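Local coordinates for protein HAD family phosphatase (PDB 2ODA) that is of uncertain biochemical function but belongs to the haloacid dehalogenase (HAD) superfamily, as one of a Pseudomonas-specific subfamily with a proposed novel activity, at residues F11-D19 / S66-M77; M53-E63 / W76-W87. One frame throughout, in Å; residues are numbered along the deposited sequence.

Contact 1 of 2, residues F11-D19 / S66-M77; sequences FGLSGCLVD and STPLAAPVNDWM
The Phe11 ring meets Met77, a selenomethionine in the crystal, obliquely: SE lies 5.2 Å from the ring centroid, 52° off the normal, and comes nearest to CD1. This Met-aromatic contact suits a long, flexible side chain that bends at its last torsion (chi3 -54°), and the same SE meets the tip of Leu17, 3.6 Å from its CD1. The Asp19 carboxylate, the other flat group, takes Ser14 OG on the anti side of OD2 at 2.8 Å, tilted somewhat out of its plane, and is gripped further by Gln23 N and Ala24 N, which should hold it in one orientation.

Between these ends the packing is aliphatic. With CG anti to the backbone N (chi1 -176°), Leu13 carries CD2 to the end of helix 63-69, 3.6 Å from Ser66 O and 3.7 Å from Leu69 CB. Leu69 in turn spreads its two methyls, CD1 to Ser14 CB and CD2 to Val18 CG2 and Asp19 CB; branched residues fill such a buried seam well. The Pro72 ring points its CG at Val18 CG1, tip to tip and tight at 3.4 Å.

The weakly bonded turn 13-17, straight after strand 9-12, resembles the squiggle of HAD enzymes. It lies against the end of helix 63-69 and the loop beyond, while helix 41-51 supplies Leu48 to Phe11 and Leu45 to Val73 and Met77.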
loop_
_atom_site.group_PDB
_atom_site.type_symbol
_atom_site.label_atom_id
_atom_site.label_comp_id
_atom_site.label_asym_id
_atom_site.label_seq_id
_atom_site.Cartn_x
_atom_site.Cartn_y
_atom_site.Cartn_z
ATOM N N PHE B 11 4.043 -13.690 -4.993
ATOM C CA PHE B 11 4.515 -14.311 -6.241
ATOM C C PHE B 11 3.401 -14.361 -7.264
ATOM O O PHE B 11 2.278 -14.730 -6.944
ATOM C CB PHE B 11 4.915 -15.778 -6.004
ATOM C CG PHE B 11 6.129 -15.962 -5.159
ATOM C CD1 PHE B 11 6.018 -16.069 -3.771
ATOM C CD2 PHE B 11 7.381 -16.094 -5.745
ATOM C CE1 PHE B 11 7.167 -16.277 -2.978
ATOM C CE2 PHE B 11 8.528 -16.316 -4.965
ATOM C CZ PHE B 11 8.405 -16.411 -3.581
ATOM N N GLY B 12 3.704 -14.031 -8.511
ATOM C CA GLY B 12 2.809 -14.474 -9.589
ATOM C C GLY B 12 2.721 -16.007 -9.561
ATOM O O GLY B 12 3.655 -16.679 -9.141
ATOM N N LEU B 13 1.613 -16.569 -10.022
ATOM C CA LEU B 13 1.514 -18.008 -10.118
ATOM C C LEU B 13 2.006 -18.537 -11.475
ATOM O O LEU B 13 3.132 -19.066 -11.577
ATOM C CB LEU B 13 0.087 -18.474 -9.763
ATOM C CG LEU B 13 -0.154 -19.994 -9.736
ATOM C CD1 LEU B 13 0.608 -20.744 -8.585
ATOM C CD2 LEU B 13 -1.651 -20.236 -9.669
ATOM N N SER B 14 1.193 -18.356 -12.511
ATOM C CA SER B 14 1.571 -18.720 -13.886
ATOM C C SER B 14 2.779 -17.909 -14.392
ATOM O O SER B 14 2.845 -16.677 -14.206
ATOM C CB SER B 14 0.346 -18.553 -14.815
ATOM O OG SER B 14 0.710 -18.630 -16.182
ATOM N N GLY B 15 3.734 -18.581 -15.038
ATOM C CA GLY B 15 4.925 -17.912 -15.590
ATOM C C GLY B 15 5.849 -17.391 -14.505
ATOM O O GLY B 15 6.620 -16.421 -14.701
ATOM N N CYS B 16 5.770 -18.019 -13.336
ATOM C CA CYS B 16 6.583 -17.566 -12.224
ATOM C C CYS B 16 6.879 -18.730 -11.266
ATOM O O CYS B 16 7.978 -19.274 -11.312
ATOM C CB CYS B 16 5.917 -16.354 -11.555
ATOM S SG CYS B 16 6.710 -15.741 -10.074
ATOM N N LEU B 17 5.913 -19.120 -10.426
ATOM C CA LEU B 17 6.057 -20.321 -9.593
ATOM C C LEU B 17 5.947 -21.597 -10.438
ATOM O O LEU B 17 6.705 -22.539 -10.264
ATOM C CB LEU B 17 4.984 -20.334 -8.494
ATOM C CG LEU B 17 5.136 -19.245 -7.414
ATOM C CD1 LEU B 17 3.850 -19.166 -6.579
ATOM C CD2 LEU B 17 6.357 -19.577 -6.552
ATOM N N VAL B 18 4.979 -21.608 -11.348
ATOM C CA VAL B 18 4.676 -22.788 -12.134
ATOM C C VAL B 18 4.478 -22.305 -13.571
ATOM O O VAL B 18 4.571 -21.105 -13.837
ATOM C CB VAL B 18 3.366 -23.497 -11.635
ATOM C CG1 VAL B 18 3.523 -24.104 -10.220
ATOM C CG2 VAL B 18 2.178 -22.535 -11.655
ATOM N N ASP B 19 4.174 -23.224 -14.483
ATOM C CA ASP B 19 3.736 -22.850 -15.838
ATOM C C ASP B 19 4.764 -22.004 -16.610
ATOM O O ASP B 19 4.476 -20.882 -17.073
ATOM C CB ASP B 19 2.336 -22.183 -15.809
ATOM C CG ASP B 19 1.767 -21.979 -17.210
ATOM O OD1 ASP B 19 2.194 -22.700 -18.132
ATOM O OD2 ASP B 19 0.915 -21.104 -17.379
ATOM N N SER B 66 -6.275 -21.475 -12.413
ATOM C CA SER B 66 -5.304 -21.216 -11.340
ATOM C C SER B 66 -5.438 -22.204 -10.169
ATOM O O SER B 66 -4.450 -22.474 -9.473
ATOM C CB SER B 66 -5.397 -19.774 -10.840
ATOM O OG SER B 66 -6.695 -19.501 -10.367
ATOM N N THR B 67 -6.640 -22.738 -9.927
ATOM C CA THR B 67 -6.776 -23.703 -8.829
ATOM C C THR B 67 -5.885 -24.937 -9.045
ATOM O O THR B 67 -5.094 -25.274 -8.156
ATOM C CB THR B 67 -8.278 -24.034 -8.497
ATOM O OG1 THR B 67 -8.883 -22.863 -7.931
ATOM C CG2 THR B 67 -8.400 -25.183 -7.495
ATOM N N PRO B 68 -5.998 -25.611 -10.217
ATOM C CA PRO B 68 -5.086 -26.726 -10.521
ATOM C C PRO B 68 -3.616 -26.280 -10.571
ATOM O O PRO B 68 -2.724 -27.018 -10.099
ATOM C CB PRO B 68 -5.564 -27.211 -11.908
ATOM C CG PRO B 68 -6.970 -26.751 -12.009
ATOM C CD PRO B 68 -6.996 -25.426 -11.285
ATOM N N LEU B 69 -3.346 -25.100 -11.138
ATOM C CA LEU B 69 -1.966 -24.569 -11.157
ATOM C C LEU B 69 -1.321 -24.430 -9.776
ATOM O O LEU B 69 -0.099 -24.578 -9.649
ATOM C CB LEU B 69 -1.890 -23.191 -11.858
ATOM C CG LEU B 69 -1.919 -23.178 -13.378
ATOM C CD1 LEU B 69 -1.708 -21.746 -13.871
ATOM C CD2 LEU B 69 -0.818 -24.118 -13.919
ATOM N N ALA B 70 -2.128 -24.121 -8.753
ATOM C CA ALA B 70 -1.595 -23.897 -7.409
ATOM C C ALA B 70 -1.315 -25.201 -6.628
ATOM O O ALA B 70 -0.777 -25.161 -5.512
ATOM C CB ALA B 70 -2.498 -22.931 -6.596
ATOM N N ALA B 71 -1.648 -26.346 -7.232
ATOM C CA ALA B 71 -1.416 -27.657 -6.595
ATOM C C ALA B 71 -0.041 -27.827 -5.913
ATOM O O ALA B 71 -0.005 -28.242 -4.744
ATOM C CB ALA B 71 -1.717 -28.816 -7.559
ATOM N N PRO B 72 1.083 -27.513 -6.610
ATOM C CA PRO B 72 2.366 -27.711 -5.937
ATOM C C PRO B 72 2.741 -26.733 -4.804
ATOM O O PRO B 72 3.767 -26.944 -4.164
ATOM C CB PRO B 72 3.379 -27.608 -7.089
ATOM C CG PRO B 72 2.735 -26.650 -8.031
ATOM C CD PRO B 72 1.287 -27.083 -8.011
ATOM N N VAL B 73 1.925 -25.705 -4.554
ATOM C CA VAL B 73 2.200 -24.740 -3.475
ATOM C C VAL B 73 1.072 -24.610 -2.446
ATOM O O VAL B 73 1.239 -23.948 -1.419
ATOM C CB VAL B 73 2.557 -23.303 -4.001
ATOM C CG1 VAL B 73 3.838 -23.301 -4.858
ATOM C CG2 VAL B 73 1.364 -22.629 -4.733
ATOM N N ASN B 74 -0.082 -25.220 -2.695
ATOM C CA ASN B 74 -1.217 -24.972 -1.802
ATOM C C ASN B 74 -1.135 -25.647 -0.423
ATOM O O ASN B 74 -2.021 -25.451 0.395
ATOM C CB ASN B 74 -2.580 -25.236 -2.484
ATOM C CG ASN B 74 -2.799 -26.698 -2.838
ATOM O OD1 ASN B 74 -2.340 -27.605 -2.142
ATOM N ND2 ASN B 74 -3.529 -26.932 -3.925
ATOM N N ASP B 75 -0.103 -26.458 -0.198
ATOM C CA ASP B 75 0.161 -27.044 1.121
ATOM C C ASP B 75 0.407 -25.909 2.148
ATOM O O ASP B 75 0.096 -26.065 3.324
ATOM C CB ASP B 75 1.406 -27.969 1.082
ATOM C CG ASP B 75 1.138 -29.364 0.469
ATOM O OD1 ASP B 75 0.087 -29.985 0.730
ATOM O OD2 ASP B 75 2.024 -29.870 -0.268
ATOM N N TRP B 76 0.955 -24.766 1.706
ATOM C CA TRP B 76 1.447 -23.763 2.650
ATOM C C TRP B 76 1.318 -22.321 2.174
ATOM O O TRP B 76 1.360 -21.382 2.978
ATOM C CB TRP B 76 2.905 -24.071 2.991
ATOM C CG TRP B 76 3.839 -23.847 1.828
ATOM C CD1 TRP B 76 4.019 -24.658 0.730
ATOM C CD2 TRP B 76 4.697 -22.722 1.641
ATOM N NE1 TRP B 76 4.943 -24.098 -0.127
ATOM C CE2 TRP B 76 5.382 -22.913 0.416
ATOM C CE3 TRP B 76 4.960 -21.560 2.394
ATOM C CZ2 TRP B 76 6.320 -21.989 -0.063
ATOM C CZ3 TRP B 76 5.896 -20.646 1.912
ATOM C CH2 TRP B 76 6.565 -20.873 0.697
HETATM N N MSE B 77 1.204 -22.119 0.865
HETATM C CA MSE B 77 1.142 -20.761 0.354
HETATM C C MSE B 77 -0.305 -20.334 0.186
HETATM O O MSE B 77 -1.122 -21.093 -0.337
HETATM C CB MSE B 77 1.923 -20.616 -0.967
HETATM C CG MSE B 77 2.174 -19.170 -1.342
HETATM SE SE MSE B 77 3.084 -18.973 -3.056
HETATM C CE MSE B 77 4.606 -20.127 -2.701
#

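Contact 2 of 2, residues M53-E63 / W76-W87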
loop_
_atom_site.group_PDB
_atom_site.type_symbol
_atom_site.label_atom_id
_atom_site.label_comp_id
_atom_site.label_asym_id
_atom_site.label_seq_id
_atom_site.Cartn_x
_atom_site.Cartn_y
_atom_site.Cartn_z
HETATM N N MSE B 53 8.483 -17.827 6.105
HETATM C CA MSE B 53 8.226 -16.571 5.359
HETATM C C MSE B 53 6.750 -16.551 4.909
HETATM O O MSE B 53 6.318 -17.466 4.204
HETATM C CB MSE B 53 9.164 -16.471 4.138
HETATM C CG MSE B 53 8.954 -15.217 3.247
HETATM SE SE MSE B 53 9.235 -13.512 4.216
HETATM C CE MSE B 53 11.192 -13.586 4.371
ATOM N N PRO B 54 5.963 -15.531 5.330
ATOM C CA PRO B 54 4.614 -15.426 4.765
ATOM C C PRO B 54 4.672 -15.166 3.262
ATOM O O PRO B 54 5.301 -14.200 2.815
ATOM C CB PRO B 54 4.005 -14.228 5.501
ATOM C CG PRO B 54 4.824 -14.134 6.801
ATOM C CD PRO B 54 6.217 -14.486 6.341
ATOM N N CYS B 55 4.022 -16.047 2.503
ATOM C CA CYS B 55 3.996 -15.970 1.043
ATOM C C CYS B 55 2.575 -16.151 0.569
ATOM O O CYS B 55 1.841 -16.966 1.120
ATOM C CB CYS B 55 4.874 -17.079 0.400
ATOM S SG CYS B 55 6.633 -17.001 0.813
ATOM N N ALA B 56 2.193 -15.396 -0.463
ATOM C CA ALA B 56 0.921 -15.603 -1.142
ATOM C C ALA B 56 1.179 -15.566 -2.636
ATOM O O ALA B 56 2.111 -14.873 -3.077
ATOM C CB ALA B 56 -0.052 -14.482 -0.809
ATOM N N TRP B 57 0.336 -16.256 -3.408
ATOM C CA TRP B 57 0.398 -16.131 -4.868
ATOM C C TRP B 57 -0.730 -15.282 -5.417
ATOM O O TRP B 57 -1.828 -15.215 -4.836
ATOM C CB TRP B 57 0.427 -17.493 -5.578
ATOM C CG TRP B 57 -0.817 -18.343 -5.414
ATOM C CD1 TRP B 57 -1.007 -19.358 -4.503
ATOM C CD2 TRP B 57 -2.004 -18.289 -6.213
ATOM N NE1 TRP B 57 -2.252 -19.919 -4.680
ATOM C CE2 TRP B 57 -2.881 -19.292 -5.731
ATOM C CE3 TRP B 57 -2.420 -17.472 -7.279
ATOM C CZ2 TRP B 57 -4.156 -19.512 -6.282
ATOM C CZ3 TRP B 57 -3.700 -17.681 -7.827
ATOM C CH2 TRP B 57 -4.553 -18.696 -7.323
ATOM N N ILE B 58 -0.438 -14.636 -6.544
ATOM C CA ILE B 58 -1.385 -13.757 -7.218
ATOM C C ILE B 58 -1.512 -14.193 -8.660
ATOM O O ILE B 58 -0.508 -14.448 -9.322
ATOM C CB ILE B 58 -0.865 -12.299 -7.213
ATOM C CG1 ILE B 58 -0.828 -11.781 -5.779
ATOM C CG2 ILE B 58 -1.718 -11.404 -8.125
ATOM C CD1 ILE B 58 -0.161 -10.418 -5.647
ATOM N N ASP B 59 -2.737 -14.249 -9.162
ATOM C CA ASP B 59 -2.923 -14.404 -10.608
ATOM C C ASP B 59 -4.225 -13.757 -11.088
ATOM O O ASP B 59 -4.991 -13.191 -10.283
ATOM C CB ASP B 59 -2.805 -15.877 -11.021
ATOM C CG ASP B 59 -2.126 -16.038 -12.384
ATOM O OD1 ASP B 59 -2.695 -15.579 -13.395
ATOM O OD2 ASP B 59 -1.028 -16.614 -12.452
ATOM N N GLU B 60 -4.452 -13.790 -12.399
ATOM C CA GLU B 60 -5.693 -13.246 -12.964
ATOM C C GLU B 60 -6.413 -14.298 -13.809
ATOM O O GLU B 60 -7.538 -14.073 -14.271
ATOM C CB GLU B 60 -5.401 -11.993 -13.793
ATOM C CG GLU B 60 -4.488 -12.246 -14.992
ATOM C CD GLU B 60 -4.356 -11.070 -15.946
ATOM O OE1 GLU B 60 -4.874 -9.968 -15.650
ATOM O OE2 GLU B 60 -3.718 -11.258 -17.007
ATOM N N LEU B 61 -5.784 -15.456 -13.996
ATOM C CA LEU B 61 -6.422 -16.528 -14.766
ATOM C C LEU B 61 -7.743 -16.917 -14.126
ATOM O O LEU B 61 -7.899 -16.762 -12.913
ATOM C CB LEU B 61 -5.517 -17.767 -14.861
ATOM C CG LEU B 61 -4.228 -17.653 -15.677
ATOM C CD1 LEU B 61 -3.247 -18.713 -15.216
ATOM C CD2 LEU B 61 -4.481 -17.791 -17.155
ATOM N N PRO B 62 -8.694 -17.434 -14.935
ATOM C CA PRO B 62 -9.913 -17.988 -14.360
ATOM C C PRO B 62 -9.603 -19.028 -13.311
ATOM O O PRO B 62 -8.582 -19.714 -13.414
ATOM C CB PRO B 62 -10.574 -18.685 -15.558
ATOM C CG PRO B 62 -10.076 -17.989 -16.754
ATOM C CD PRO B 62 -8.683 -17.517 -16.416
ATOM N N GLU B 63 -10.496 -19.175 -12.333
ATOM C CA GLU B 63 -10.346 -20.147 -11.235
ATOM C C GLU B 63 -10.134 -21.583 -11.755
ATOM O O GLU B 63 -9.357 -22.354 -11.174
ATOM C CB GLU B 63 -11.587 -20.080 -10.334
ATOM C CG GLU B 63 -11.551 -20.924 -9.057
ATOM C CD GLU B 63 -11.830 -22.404 -9.290
ATOM O OE1 GLU B 63 -12.592 -22.734 -10.215
ATOM O OE2 GLU B 63 -11.302 -23.239 -8.524
ATOM N N TRP B 76 0.955 -24.766 1.706
ATOM C CA TRP B 76 1.447 -23.763 2.650
ATOM C C TRP B 76 1.318 -22.321 2.174
ATOM O O TRP B 76 1.360 -21.382 2.978
ATOM C CB TRP B 76 2.905 -24.071 2.991
ATOM C CG TRP B 76 3.839 -23.847 1.828
ATOM C CD1 TRP B 76 4.019 -24.658 0.730
ATOM C CD2 TRP B 76 4.697 -22.722 1.641
ATOM N NE1 TRP B 76 4.943 -24.098 -0.127
ATOM C CE2 TRP B 76 5.382 -22.913 0.416
ATOM C CE3 TRP B 76 4.960 -21.560 2.394
ATOM C CZ2 TRP B 76 6.320 -21.989 -0.063
ATOM C CZ3 TRP B 76 5.896 -20.646 1.912
ATOM C CH2 TRP B 76 6.565 -20.873 0.697
HETATM N N MSE B 77 1.204 -22.119 0.865
HETATM C CA MSE B 77 1.142 -20.761 0.354
HETATM C C MSE B 77 -0.305 -20.334 0.186
HETATM O O MSE B 77 -1.122 -21.093 -0.337
HETATM C CB MSE B 77 1.923 -20.616 -0.967
HETATM C CG MSE B 77 2.174 -19.170 -1.342
HETATM SE SE MSE B 77 3.084 -18.973 -3.056
HETATM C CE MSE B 77 4.606 -20.127 -2.701
ATOM N N ILE B 78 -0.593 -19.116 0.630
ATOM C CA ILE B 78 -1.912 -18.480 0.561
ATOM C C ILE B 78 -2.274 -18.127 -0.884
ATOM O O ILE B 78 -1.425 -17.633 -1.611
ATOM C CB ILE B 78 -1.890 -17.169 1.450
ATOM C CG1 ILE B 78 -1.588 -17.496 2.927
ATOM C CG2 ILE B 78 -3.164 -16.321 1.292
ATOM C CD1 ILE B 78 -2.409 -18.640 3.543
ATOM N N ALA B 79 -3.513 -18.398 -1.308
ATOM C CA ALA B 79 -4.025 -17.826 -2.546
ATOM C C ALA B 79 -4.529 -16.401 -2.270
ATOM O O ALA B 79 -5.473 -16.227 -1.505
ATOM C CB ALA B 79 -5.152 -18.690 -3.090
ATOM N N ALA B 80 -3.905 -15.387 -2.862
ATOM C CA ALA B 80 -4.389 -13.995 -2.673
ATOM C C ALA B 80 -5.810 -13.794 -3.218
ATOM O O ALA B 80 -6.136 -14.258 -4.326
ATOM C CB ALA B 80 -3.431 -13.000 -3.294
ATOM N N PRO B 81 -6.673 -13.087 -2.462
ATOM C CA PRO B 81 -8.009 -12.915 -3.045
ATOM C C PRO B 81 -7.976 -12.061 -4.310
ATOM O O PRO B 81 -7.191 -11.090 -4.396
ATOM C CB PRO B 81 -8.821 -12.220 -1.942
ATOM C CG PRO B 81 -7.974 -12.166 -0.758
ATOM C CD PRO B 81 -6.544 -12.464 -1.133
ATOM N N ARG B 82 -8.833 -12.407 -5.274
ATOM C CA ARG B 82 -8.922 -11.707 -6.542
ATOM C C ARG B 82 -9.507 -10.316 -6.305
ATOM O O ARG B 82 -10.514 -10.180 -5.604
ATOM C CB ARG B 82 -9.793 -12.531 -7.518
ATOM C CG ARG B 82 -9.939 -11.946 -8.904
ATOM C CD ARG B 82 -10.928 -12.768 -9.793
ATOM N NE ARG B 82 -10.621 -14.202 -9.857
ATOM C CZ ARG B 82 -9.878 -14.806 -10.790
ATOM N NH1 ARG B 82 -9.299 -14.113 -11.759
ATOM N NH2 ARG B 82 -9.704 -16.125 -10.734
ATOM N N PRO B 83 -8.870 -9.268 -6.859
ATOM C CA PRO B 83 -9.438 -7.930 -6.685
ATOM C C PRO B 83 -10.558 -7.651 -7.665
ATOM O O PRO B 83 -10.631 -8.272 -8.726
ATOM C CB PRO B 83 -8.263 -7.020 -7.028
ATOM C CG PRO B 83 -7.539 -7.784 -8.098
ATOM C CD PRO B 83 -7.638 -9.235 -7.668
ATOM N N THR B 84 -11.408 -6.686 -7.331
ATOM C CA THR B 84 -12.381 -6.186 -8.284
ATOM C C THR B 84 -11.707 -5.434 -9.423
ATOM O O THR B 84 -12.059 -5.623 -10.581
ATOM C CB THR B 84 -13.419 -5.263 -7.583
ATOM O OG1 THR B 84 -13.906 -5.942 -6.430
ATOM C CG2 THR B 84 -14.572 -4.983 -8.506
ATOM N N ALA B 85 -10.740 -4.582 -9.089
ATOM C CA ALA B 85 -10.031 -3.787 -10.091
ATOM C C ALA B 85 -8.709 -4.509 -10.385
ATOM O O ALA B 85 -7.890 -4.696 -9.477
ATOM C CB ALA B 85 -9.763 -2.360 -9.568
ATOM N N GLY B 86 -8.540 -4.930 -11.638
ATOM C CA GLY B 86 -7.412 -5.783 -12.051
ATOM C C GLY B 86 -6.136 -5.022 -12.324
ATOM O O GLY B 86 -6.111 -3.802 -12.222
ATOM N N TRP B 87 -5.076 -5.744 -12.685
ATOM C CA TRP B 87 -3.792 -5.136 -12.979
ATOM C C TRP B 87 -3.946 -4.081 -14.095
ATOM O O TRP B 87 -4.764 -4.253 -14.986
ATOM C CB TRP B 87 -2.803 -6.214 -13.428
ATOM C CG TRP B 87 -2.787 -7.473 -12.588
ATOM C CD1 TRP B 87 -3.230 -7.628 -11.305
ATOM C CD2 TRP B 87 -2.266 -8.740 -12.985
ATOM N NE1 TRP B 87 -3.039 -8.924 -10.884
ATOM C CE2 TRP B 87 -2.451 -9.628 -11.902
ATOM C CE3 TRP B 87 -1.653 -9.211 -14.155
ATOM C CZ2 TRP B 87 -2.064 -10.970 -11.957
ATOM C CZ3 TRP B 87 -1.254 -10.543 -14.198
ATOM C CH2 TRP B 87 -1.469 -11.407 -13.109
HETATM O O HOH W 1 2.968 -18.568 3.803
HETATM O O HOH W 2 -2.541 -21.881 -2.662
HETATM O O HOH W 3 -4.896 -10.597 -9.285
HETATM O O HOH W 4 -4.678 -13.577 -7.147
HETATM O O HOH W 5 -5.963 -8.437 -13.560
#
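Trp57 lays its indole over Ala79, whose CA stands 3.8 Å from the centroid of the five-membered ring, 23° off the normal, in a CH-pi contact. Its CG sits between the backbone N and the carbonyl carbon (chi1 65°), folding the ring back over the neighbouring strand, where a small methyl lets it lie close. Met77 SE reaches the edge of this indole, near its plane, and a water bridges Trp57 NE1 to Met77 O.

Glu60 and Trp87 stack: the carboxylate and ring planes are 7° apart, and CG lies over the six-membered ring, 3.9 Å from its centroid. The extended Glu60 chain gives the ring an aliphatic cover, while OE2 pairs with Arg116 and OE1 is joined to Trp87 N through a water.

Arg82 turns its guanidinium end-on to Leu61 O, which lies in its plane; NH2 bonds at 2.9 Å and NH1 at 3.2 Å, the latter coming from above the carbonyl plane. A long cationic side chain can thus clasp the backbone of the opposite loop. Asp59 OD1 shapes that loop in an Asx turn, accepting from Leu61 N at 3.1 Å and also from Glu60 N.

Parallel bridges join strands 55-58 and 78-79, with Trp57 N to Ile78 O and Ala80 N to Trp57 O both 2.9 Å. This is the outer pair of a beta-alpha-beta unit through helix 63-69; strand 9-12 flanks it inside, and helix 91-99 packs on Ala80 and Trp87.

How the contacts relate
Contacts 1 and 2, their centres about 10 Å apart, share Trp76 and Met77 and alternate along the chain; between them they involve strands 9-12, 55-58 and 78-79 of the sheet. Strand 9-12 joins strand 55-58 through Phe11 O and Ile58 N, 2.7 Å apart. Ser14 N then bonds Asp59 OD2 at 2.8 Å, linking turn 13-17 to the loop after strand 55-58, and Ala70 CB packs 3.6 Å from Trp57 NE1. In HAD enzymes the loops following strands equivalent to 9-12 and 55-58 help line the active site, so both contacts probably lie beside it. By sequence Gly12 probably replaces the usual nucleophilic aspartate and Ser14 the second, consistent with a departure from ordinary phosphatase chemistry.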